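SPCC18.06c protein (Schizosaccharomyces pombe, PDB 2P51) shortens the poly(A) tails of mRNA as a catalytic 3'-exoribonuclease of the CCR4-NOT complex, releasing 5'-AMP with the help of divalent metal ions. Local coordinates at residues P144-I152 / Y175-I183. Sequence-based numbering, arbitrary orientation.
Sequences PADFAELLI and YLLKAMTQI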
loop_
_atom_site.group_PDB
_atom_site.type_symbol
_atom_site.label_atom_id
_atom_site.label_comp_id
_atom_site.label_asym_id
_atom_site.label_seq_id
_atom_site.Cartn_x
_atom_site.Cartn_y
_atom_site.Cartn_z
ATOM N N PRO A 144 -6.262 -13.656 1.358
ATOM C CA PRO A 144 -5.010 -13.109 0.807
ATOM C C PRO A 144 -4.331 -13.995 -0.205
ATOM O O PRO A 144 -3.713 -13.527 -1.158
ATOM C CB PRO A 144 -4.119 -13.006 2.074
ATOM C CG PRO A 144 -5.160 -12.568 3.096
ATOM C CD PRO A 144 -6.316 -13.511 2.832
ATOM N N ALA A 145 -4.399 -15.300 -0.004
ATOM C CA ALA A 145 -3.754 -16.234 -0.893
ATOM C C ALA A 145 -4.343 -16.217 -2.289
ATOM O O ALA A 145 -3.631 -16.313 -3.302
ATOM C CB ALA A 145 -3.876 -17.633 -0.253
ATOM N N ASP A 146 -5.666 -16.108 -2.387
ATOM C CA ASP A 146 -6.347 -16.011 -3.689
ATOM C C ASP A 146 -5.911 -14.738 -4.408
ATOM O O ASP A 146 -5.640 -14.712 -5.606
ATOM C CB ASP A 146 -7.849 -16.046 -3.478
ATOM C CG ASP A 146 -8.386 -17.380 -2.996
ATOM O OD1 ASP A 146 -7.685 -18.427 -3.101
ATOM O OD2 ASP A 146 -9.548 -17.375 -2.515
ATOM N N PHE A 147 -5.859 -13.646 -3.658
ATOM C CA PHE A 147 -5.396 -12.379 -4.232
ATOM C C PHE A 147 -3.982 -12.492 -4.692
ATOM O O PHE A 147 -3.580 -12.028 -5.763
ATOM C CB PHE A 147 -5.488 -11.320 -3.120
ATOM C CG PHE A 147 -4.848 -9.989 -3.487
ATOM C CD1 PHE A 147 -5.467 -9.104 -4.349
ATOM C CD2 PHE A 147 -3.615 -9.640 -2.934
ATOM C CE1 PHE A 147 -4.844 -7.903 -4.626
ATOM C CE2 PHE A 147 -2.989 -8.440 -3.235
ATOM C CZ PHE A 147 -3.599 -7.539 -4.098
ATOM N N ALA A 148 -3.165 -13.117 -3.861
ATOM C CA ALA A 148 -1.737 -13.165 -4.194
ATOM C C ALA A 148 -1.462 -13.946 -5.469
ATOM O O ALA A 148 -0.647 -13.510 -6.303
ATOM C CB ALA A 148 -1.033 -13.747 -2.968
ATOM N N GLU A 149 -2.109 -15.097 -5.678
ATOM C CA GLU A 149 -1.950 -15.814 -6.929
ATOM C C GLU A 149 -2.239 -14.917 -8.132
ATOM O O GLU A 149 -1.488 -14.920 -9.113
ATOM C CB GLU A 149 -2.957 -16.956 -6.951
ATOM C CG GLU A 149 -2.308 -18.306 -7.080
ATOM C CD GLU A 149 -3.343 -19.388 -6.868
ATOM O OE1 GLU A 149 -4.422 -19.235 -7.484
ATOM O OE2 GLU A 149 -3.016 -20.317 -6.100
ATOM N N LEU A 150 -3.321 -14.152 -8.062
ATOM C CA LEU A 150 -3.694 -13.260 -9.163
ATOM C C LEU A 150 -2.707 -12.115 -9.315
ATOM O O LEU A 150 -2.351 -11.713 -10.426
ATOM C CB LEU A 150 -5.126 -12.741 -8.956
ATOM C CG LEU A 150 -6.206 -13.847 -9.073
ATOM C CD1 LEU A 150 -7.599 -13.281 -8.822
ATOM C CD2 LEU A 150 -6.170 -14.551 -10.418
ATOM N N LEU A 151 -2.273 -11.544 -8.182
ATOM C CA LEU A 151 -1.360 -10.410 -8.252
ATOM C C LEU A 151 -0.039 -10.823 -8.884
ATOM O O LEU A 151 0.500 -10.130 -9.735
ATOM C CB LEU A 151 -1.100 -9.826 -6.862
ATOM C CG LEU A 151 -0.163 -8.599 -6.861
ATOM C CD1 LEU A 151 -0.792 -7.441 -7.640
ATOM C CD2 LEU A 151 0.198 -8.182 -5.438
ATOM N N ILE A 152 0.484 -11.978 -8.491
ATOM C CA ILE A 152 1.778 -12.393 -9.027
ATOM C C ILE A 152 1.697 -12.563 -10.523
ATOM O O ILE A 152 2.646 -12.205 -11.228
ATOM C CB ILE A 152 2.290 -13.692 -8.347
ATOM C CG1 ILE A 152 2.532 -13.483 -6.846
ATOM C CG2 ILE A 152 3.552 -14.233 -9.020
ATOM C CD1 ILE A 152 2.672 -14.778 -6.082
ATOM N N TYR A 175 3.109 -6.239 4.071
ATOM C CA TYR A 175 1.839 -6.991 3.945
ATOM C C TYR A 175 1.687 -7.563 2.545
ATOM O O TYR A 175 1.148 -8.674 2.429
ATOM C CB TYR A 175 0.652 -6.085 4.288
ATOM C CG TYR A 175 0.329 -6.204 5.777
ATOM C CD1 TYR A 175 0.559 -5.211 6.705
ATOM C CD2 TYR A 175 -0.218 -7.406 6.197
ATOM C CE1 TYR A 175 0.247 -5.354 8.065
ATOM C CE2 TYR A 175 -0.515 -7.569 7.523
ATOM C CZ TYR A 175 -0.289 -6.567 8.455
ATOM O OH TYR A 175 -0.619 -6.815 9.758
ATOM N N LEU A 176 2.152 -6.854 1.525
ATOM C CA LEU A 176 2.016 -7.409 0.184
ATOM C C LEU A 176 2.999 -8.567 0.027
ATOM O O LEU A 176 2.657 -9.597 -0.589
ATOM C CB LEU A 176 2.217 -6.392 -0.952
ATOM C CG LEU A 176 0.895 -5.730 -1.416
ATOM C CD1 LEU A 176 0.365 -4.808 -0.323
ATOM C CD2 LEU A 176 1.098 -5.020 -2.741
ATOM N N LEU A 177 4.213 -8.392 0.613
ATOM C CA LEU A 177 5.116 -9.572 0.466
ATOM C C LEU A 177 4.604 -10.769 1.220
ATOM O O LEU A 177 4.699 -11.923 0.744
ATOM C CB LEU A 177 6.543 -9.199 0.906
ATOM C CG LEU A 177 7.637 -10.228 0.601
ATOM C CD1 LEU A 177 7.957 -10.243 -0.901
ATOM C CD2 LEU A 177 8.905 -9.971 1.406
ATOM N N LYS A 178 4.056 -10.571 2.401
ATOM C CA LYS A 178 3.433 -11.655 3.180
ATOM C C LYS A 178 2.335 -12.339 2.379
ATOM O O LYS A 178 2.183 -13.556 2.306
ATOM C CB LYS A 178 2.875 -11.096 4.498
ATOM C CG LYS A 178 1.965 -12.029 5.258
ATOM C CD LYS A 178 1.421 -11.380 6.538
ATOM C CE LYS A 178 0.522 -12.379 7.309
ATOM N NZ LYS A 178 -0.208 -11.621 8.402
ATOM N N ALA A 179 1.478 -11.565 1.714
ATOM C CA ALA A 179 0.405 -12.135 0.925
ATOM C C ALA A 179 0.999 -12.974 -0.202
ATOM O O ALA A 179 0.600 -14.133 -0.425
ATOM C CB ALA A 179 -0.473 -11.044 0.348
ATOM N N MET A 180 1.973 -12.429 -0.931
ATOM C CA MET A 180 2.472 -13.206 -2.070
ATOM C C MET A 180 3.247 -14.446 -1.658
ATOM O O MET A 180 3.223 -15.422 -2.402
ATOM C CB MET A 180 3.359 -12.292 -2.933
ATOM C CG MET A 180 2.484 -11.302 -3.699
ATOM S SD MET A 180 3.468 -10.283 -4.829
ATOM C CE MET A 180 4.555 -9.465 -3.667
ATOM N N THR A 181 3.943 -14.421 -0.512
ATOM C CA THR A 181 4.834 -15.541 -0.184
ATOM C C THR A 181 4.222 -16.565 0.764
ATOM O O THR A 181 4.673 -17.716 0.790
ATOM C CB THR A 181 6.152 -15.040 0.456
ATOM O OG1 THR A 181 5.876 -14.337 1.675
ATOM C CG2 THR A 181 6.888 -14.051 -0.448
ATOM N N GLN A 182 3.226 -16.113 1.526
ATOM C CA GLN A 182 2.513 -16.934 2.508
ATOM C C GLN A 182 3.395 -17.578 3.557
ATOM O O GLN A 182 3.096 -18.699 4.020
ATOM C CB GLN A 182 1.746 -18.030 1.768
ATOM C CG GLN A 182 0.599 -17.489 0.914
ATOM C CD GLN A 182 -0.545 -16.925 1.737
ATOM O OE1 GLN A 182 -1.061 -17.588 2.651
ATOM N NE2 GLN A 182 -0.940 -15.697 1.393
ATOM N N ILE A 183 4.458 -16.897 3.963
ATOM C CA ILE A 183 5.340 -17.464 4.967
ATOM C C ILE A 183 5.776 -16.316 5.858
ATOM O O ILE A 183 5.570 -15.161 5.440
ATOM C CB ILE A 183 6.596 -18.077 4.333
ATOM C CG1 ILE A 183 7.270 -17.100 3.348
ATOM C CG2 ILE A 183 6.318 -19.414 3.661
ATOM C CD1 ILE A 183 8.578 -17.652 2.785
#
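Ala-148 meets the end of helix 170-181 so closely that its CB lies 3.0 Å from the carbonyl O of Ala-179 and 4.3 Å from Ala-179 CB. The axes of the two short helical segments approach to 8.1 Å and cross at -92°, consistent with small side chains at the crossing. The same oxygen is gripped from within its own segment by Gln-182, whose NE2 donates a 2.9 Å bond to Ala-179 O, in the carbonyl plane and on a lone pair. A bend at chi2 (-69°) folds the amide back over the helix terminus, where it also rests against Ala-145, with CD 3.9 Å from that residue's CB. Met-180 crosses both Leu-151 and Ile-152 obliquely: its SD is 3.9 Å from Leu-151 CD2, while its CG is 3.8 Å from Ile-152 CG1. The isoleucine's CD1 reaches on to the backbone, 3.8 Å from Met-180 O. An alanine in place of Ile-152 removes CG1 and CD1, and would probably open a gap beside Met-180 CG and the backbone O and hold that side chain less firmly. The contact joins two helices of the DEDD nuclease fold: Leu-176 and Phe-147 pack on Ile-88 of strand 87-93, Leu-150 faces helix 31-41, and Met-180 continues onto Tyr-199 of helix 189-199.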